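Local coordinates for protein translation initiation factor eIF2B subunit beta (Schizosaccharomyces pombe, PDB 5B04) that forms part of the eIF2B complex, which catalyses the exchange of GDP for GTP on the gamma subunit of translation initiation factor eIF2, at residues N83-E94 against N389-L399. Numbering follows the deposited sequence.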
loop_
_atom_site.group_PDB
_atom_site.type_symbol
_atom_site.label_atom_id
_atom_site.label_comp_id
_atom_site.label_asym_id
_atom_site.label_seq_id
_atom_site.Cartn_x
_atom_site.Cartn_y
_atom_site.Cartn_z
ATOM N N ASN C 83 -2.479 36.377 4.135
ATOM C CA ASN C 83 -2.059 36.085 2.770
ATOM C C ASN C 83 -2.534 37.150 1.791
ATOM O O ASN C 83 -1.780 37.586 0.921
ATOM C CB ASN C 83 -2.568 34.711 2.335
ATOM C CG ASN C 83 -1.907 33.577 3.094
ATOM O OD1 ASN C 83 -0.852 33.756 3.703
ATOM N ND2 ASN C 83 -2.523 32.401 3.059
ATOM N N ILE C 84 -3.789 37.565 1.938
ATOM C CA ILE C 84 -4.353 38.621 1.105
ATOM C C ILE C 84 -3.584 39.923 1.311
ATOM O O ILE C 84 -3.301 40.645 0.354
ATOM C CB ILE C 84 -5.849 38.842 1.408
ATOM C CG1 ILE C 84 -6.652 37.590 1.054
ATOM C CG2 ILE C 84 -6.386 40.041 0.642
ATOM C CD1 ILE C 84 -6.471 37.133 -0.376
ATOM N N ILE C 85 -3.237 40.207 2.563
ATOM C CA ILE C 85 -2.448 41.387 2.895
ATOM C C ILE C 85 -1.106 41.365 2.170
ATOM O O ILE C 85 -0.695 42.361 1.576
ATOM C CB ILE C 85 -2.197 41.496 4.415
ATOM C CG1 ILE C 85 -3.521 41.500 5.182
ATOM C CG2 ILE C 85 -1.387 42.743 4.737
ATOM C CD1 ILE C 85 -4.401 42.690 4.876
ATOM N N ARG C 86 -0.435 40.217 2.217
ATOM C CA ARG C 86 0.875 40.062 1.593
ATOM C C ARG C 86 0.805 40.211 0.077
ATOM O O ARG C 86 1.742 40.708 -0.548
ATOM C CB ARG C 86 1.483 38.706 1.956
ATOM C CG ARG C 86 1.803 38.540 3.431
ATOM C CD ARG C 86 2.385 37.164 3.716
ATOM N NE ARG C 86 2.654 36.966 5.137
ATOM C CZ ARG C 86 1.816 36.373 5.981
ATOM N NH1 ARG C 86 0.648 35.916 5.548
ATOM N NH2 ARG C 86 2.145 36.234 7.258
ATOM N N ARG C 87 -0.303 39.774 -0.512
ATOM C CA ARG C 87 -0.498 39.899 -1.952
ATOM C C ARG C 87 -0.601 41.362 -2.361
ATOM O O ARG C 87 0.050 41.801 -3.309
ATOM C CB ARG C 87 -1.752 39.146 -2.403
ATOM C CG ARG C 87 -1.650 37.635 -2.302
ATOM C CD ARG C 87 -2.570 36.969 -3.309
ATOM N NE ARG C 87 -2.183 37.292 -4.680
ATOM C CZ ARG C 87 -2.850 36.898 -5.759
ATOM N NH1 ARG C 87 -3.947 36.164 -5.633
ATOM N NH2 ARG C 87 -2.421 37.240 -6.966
ATOM N N ILE C 88 -1.425 42.110 -1.634
ATOM C CA ILE C 88 -1.647 43.521 -1.921
ATOM C C ILE C 88 -0.372 44.334 -1.710
ATOM O O ILE C 88 -0.103 45.282 -2.446
ATOM C CB ILE C 88 -2.784 44.089 -1.049
ATOM C CG1 ILE C 88 -4.063 43.282 -1.271
ATOM C CG2 ILE C 88 -3.027 45.557 -1.360
ATOM C CD1 ILE C 88 -5.210 43.697 -0.388
ATOM N N LEU C 89 0.418 43.952 -0.712
ATOM C CA LEU C 89 1.684 44.627 -0.446
ATOM C C LEU C 89 2.665 44.451 -1.603
ATOM O O LEU C 89 3.359 45.393 -1.983
ATOM C CB LEU C 89 2.307 44.117 0.854
ATOM C CG LEU C 89 1.667 44.609 2.153
ATOM C CD1 LEU C 89 2.389 44.031 3.360
ATOM C CD2 LEU C 89 1.661 46.129 2.207
ATOM N N ARG C 90 2.722 43.245 -2.161
ATOM C CA ARG C 90 3.588 42.984 -3.305
ATOM C C ARG C 90 2.996 43.612 -4.562
ATOM O O ARG C 90 3.723 44.011 -5.475
ATOM C CB ARG C 90 3.796 41.480 -3.503
ATOM C CG ARG C 90 4.655 41.133 -4.710
ATOM C CD ARG C 90 5.145 39.696 -4.673
ATOM N NE ARG C 90 5.861 39.345 -5.896
ATOM C CZ ARG C 90 6.867 38.478 -5.953
ATOM N NH1 ARG C 90 7.288 37.873 -4.851
ATOM N NH2 ARG C 90 7.458 38.221 -7.113
ATOM N N LEU C 91 1.670 43.700 -4.596
ATOM C CA LEU C 91 0.965 44.375 -5.677
ATOM C C LEU C 91 1.423 45.826 -5.751
ATOM O O LEU C 91 1.725 46.336 -6.825
ATOM C CB LEU C 91 -0.549 44.296 -5.457
ATOM C CG LEU C 91 -1.536 44.508 -6.611
ATOM C CD1 LEU C 91 -2.914 44.065 -6.160
ATOM C CD2 LEU C 91 -1.582 45.952 -7.090
ATOM N N ILE C 92 1.463 46.499 -4.625
ATOM C CA ILE C 92 1.951 47.847 -4.643
ATOM C C ILE C 92 3.420 47.979 -4.995
ATOM O O ILE C 92 3.761 48.740 -5.877
ATOM C CB ILE C 92 1.740 48.455 -3.267
ATOM C CG1 ILE C 92 0.267 48.409 -2.911
ATOM C CG2 ILE C 92 2.228 49.880 -3.233
ATOM C CD1 ILE C 92 0.016 48.600 -1.443
ATOM N N ARG C 93 4.281 47.204 -4.357
ATOM C CA ARG C 93 5.698 47.437 -4.522
ATOM C C ARG C 93 6.091 47.187 -5.938
ATOM O O ARG C 93 6.770 47.982 -6.553
ATOM C CB ARG C 93 6.500 46.509 -3.634
ATOM C CG ARG C 93 6.033 46.458 -2.200
ATOM C CD ARG C 93 7.224 46.431 -1.267
ATOM N NE ARG C 93 6.945 45.802 0.014
ATOM C CZ ARG C 93 6.237 44.693 0.167
ATOM N NH1 ARG C 93 5.715 44.091 -0.883
ATOM N NH2 ARG C 93 6.043 44.184 1.373
ATOM N N GLU C 94 5.640 46.071 -6.469
ATOM C CA GLU C 94 6.026 45.705 -7.806
ATOM C C GLU C 94 5.450 46.672 -8.805
ATOM O O GLU C 94 6.119 47.066 -9.739
ATOM C CB GLU C 94 5.650 44.258 -8.113
ATOM C CG GLU C 94 6.033 43.276 -7.011
ATOM C CD GLU C 94 7.400 42.628 -7.199
ATOM O OE1 GLU C 94 7.628 41.985 -8.244
ATOM O OE2 GLU C 94 8.244 42.746 -6.288
ATOM N N ASN C 389 7.688 32.127 -2.930
ATOM C CA ASN C 389 8.650 33.131 -3.371
ATOM C C ASN C 389 8.134 33.953 -4.550
ATOM O O ASN C 389 8.577 35.079 -4.773
ATOM C CB ASN C 389 9.977 32.468 -3.747
ATOM C CG ASN C 389 10.753 31.979 -2.537
ATOM O OD1 ASN C 389 10.250 31.995 -1.413
ATOM N ND2 ASN C 389 11.986 31.540 -2.764
ATOM N N ASP C 390 7.193 33.383 -5.298
ATOM C CA ASP C 390 6.659 34.036 -6.488
ATOM C C ASP C 390 5.407 34.863 -6.198
ATOM O O ASP C 390 5.012 35.699 -7.008
ATOM C CB ASP C 390 6.344 32.996 -7.566
ATOM C CG ASP C 390 7.594 32.402 -8.189
ATOM O OD1 ASP C 390 8.640 32.361 -7.508
ATOM O OD2 ASP C 390 7.530 31.977 -9.361
ATOM N N THR C 391 4.787 34.630 -5.045
ATOM C CA THR C 391 3.529 35.299 -4.720
ATOM C C THR C 391 3.661 36.292 -3.566
ATOM O O THR C 391 2.847 37.207 -3.434
ATOM C CB THR C 391 2.429 34.278 -4.369
ATOM O OG1 THR C 391 2.904 33.389 -3.351
ATOM C CG2 THR C 391 2.042 33.467 -5.599
ATOM N N TYR C 392 4.683 36.114 -2.732
ATOM C CA TYR C 392 4.896 37.000 -1.590
ATOM C C TYR C 392 6.289 37.621 -1.595
ATOM O O TYR C 392 7.255 37.000 -2.037
ATOM C CB TYR C 392 4.699 36.246 -0.272
ATOM C CG TYR C 392 3.369 35.542 -0.129
ATOM C CD1 TYR C 392 2.192 36.135 -0.566
ATOM C CD2 TYR C 392 3.294 34.283 0.450
ATOM C CE1 TYR C 392 0.976 35.489 -0.434
ATOM C CE2 TYR C 392 2.085 33.631 0.587
ATOM C CZ TYR C 392 0.929 34.236 0.144
ATOM O OH TYR C 392 -0.275 33.587 0.280
ATOM N N ASP C 393 6.385 38.851 -1.099
ATOM C CA ASP C 393 7.682 39.442 -0.795
ATOM C C ASP C 393 8.142 38.905 0.555
ATOM O O ASP C 393 7.343 38.787 1.485
ATOM C CB ASP C 393 7.608 40.970 -0.784
ATOM C CG ASP C 393 7.434 41.556 -2.172
ATOM O OD1 ASP C 393 8.015 41.002 -3.130
ATOM O OD2 ASP C 393 6.720 42.571 -2.306
ATOM N N ALA C 394 9.426 38.577 0.657
ATOM C CA ALA C 394 9.959 37.889 1.831
ATOM C C ALA C 394 9.815 38.696 3.121
ATOM O O ALA C 394 9.745 38.127 4.210
ATOM C CB ALA C 394 11.418 37.528 1.603
ATOM N N SER C 395 9.766 40.018 2.994
ATOM C CA SER C 395 9.688 40.897 4.159
ATOM C C SER C 395 8.355 40.772 4.892
ATOM O O SER C 395 8.261 41.074 6.082
ATOM C CB SER C 395 9.908 42.351 3.740
ATOM O OG SER C 395 8.829 42.821 2.952
ATOM N N ASP C 396 7.329 40.319 4.178
ATOM C CA ASP C 396 5.975 40.282 4.720
ATOM C C ASP C 396 5.661 38.978 5.449
ATOM O O ASP C 396 4.506 38.713 5.782
ATOM C CB ASP C 396 4.957 40.500 3.599
ATOM C CG ASP C 396 5.288 41.702 2.737
ATOM O OD1 ASP C 396 5.876 42.670 3.265
ATOM O OD2 ASP C 396 4.962 41.678 1.531
ATOM N N THR C 397 6.687 38.167 5.696
ATOM C CA THR C 397 6.501 36.894 6.386
ATOM C C THR C 397 5.999 37.104 7.811
ATOM O O THR C 397 5.143 36.361 8.292
ATOM C CB THR C 397 7.803 36.075 6.419
ATOM O OG1 THR C 397 8.902 36.937 6.734
ATOM C CG2 THR C 397 8.051 35.424 5.067
ATOM N N ILE C 398 6.535 38.117 8.484
ATOM C CA ILE C 398 6.024 38.516 9.790
ATOM C C ILE C 398 5.262 39.828 9.656
ATOM O O ILE C 398 5.840 40.867 9.335
ATOM C CB ILE C 398 7.148 38.670 10.830
ATOM C CG1 ILE C 398 7.824 37.322 11.084
ATOM C CG2 ILE C 398 6.592 39.234 12.129
ATOM C CD1 ILE C 398 8.846 37.352 12.202
ATOM N N LEU C 399 3.958 39.771 9.903
ATOM C CA LEU C 399 3.082 40.911 9.669
ATOM C C LEU C 399 2.796 41.680 10.956
ATOM O O LEU C 399 2.180 41.155 11.883
ATOM C CB LEU C 399 1.775 40.438 9.030
ATOM C CG LEU C 399 1.272 41.215 7.814
ATOM C CD1 LEU C 399 2.429 41.588 6.902
ATOM C CD2 LEU C 399 0.247 40.389 7.058
#
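R86, R90 and R93 hold the C-terminal tail of the chain in a polar helix-to-tail contact, where 389-399 packs across one side of helix 79-102 of the N-terminal helical part. R86 works on backbone oxygens. Its chain is extended from CG to NE and runs alongside D396, the two side chains pointing opposite ways. R86 NE donates to D396 O (2.6 Å) and R86 NH2 to T397 O (3.2 Å). Both oxygens sit at the guanidinium edge, and both donors stand above the carbonyl planes. Replacing R86 by an alanine would probably leave D396 O and T397 O without these donors and strip one face of the Y392 ring of its CD contact. That CD lies offset toward the ring's rim, while CG of R87 meets the ring at its edge (3.9 Å from Y392 CE1). The OH of Y392 passes close to N83 but is hydrogen-bonded to L322 O, and N83 ND2 to Y320 O. The protein belongs to the eIF2B alpha/beta/delta family, whose members join an N-terminal helical domain to a C-terminal Rossmann-like domain. The tail follows helix 384-391 after the last sheet strand and returns to the helical domain. With CG anti to the backbone N (chi1 178°) and the chain extended to NE, R90 reaches backbone oxygens of 389-392. R90 NH1 donates to N389 O (3.1 Å) and weakly to Y392 O, and D390 O lies over one guanidinium face. R93 faces D396 with the two flat groups nearly coplanar, 11° apart. R93 NH2 makes a salt bridge that includes a bond to the syn lone pair of D396 OD2 (2.7 Å, 165°). R90 has long, charge-only pairs with D393 and E94, and R93's close approach to D393 is doubtful; on that basis the five cluster into a network. L399 CD2 packs on I85 CG2 (3.7 Å) and lies over one face of the R86 guanidinium; L399 also touches V72 of helix 57-74.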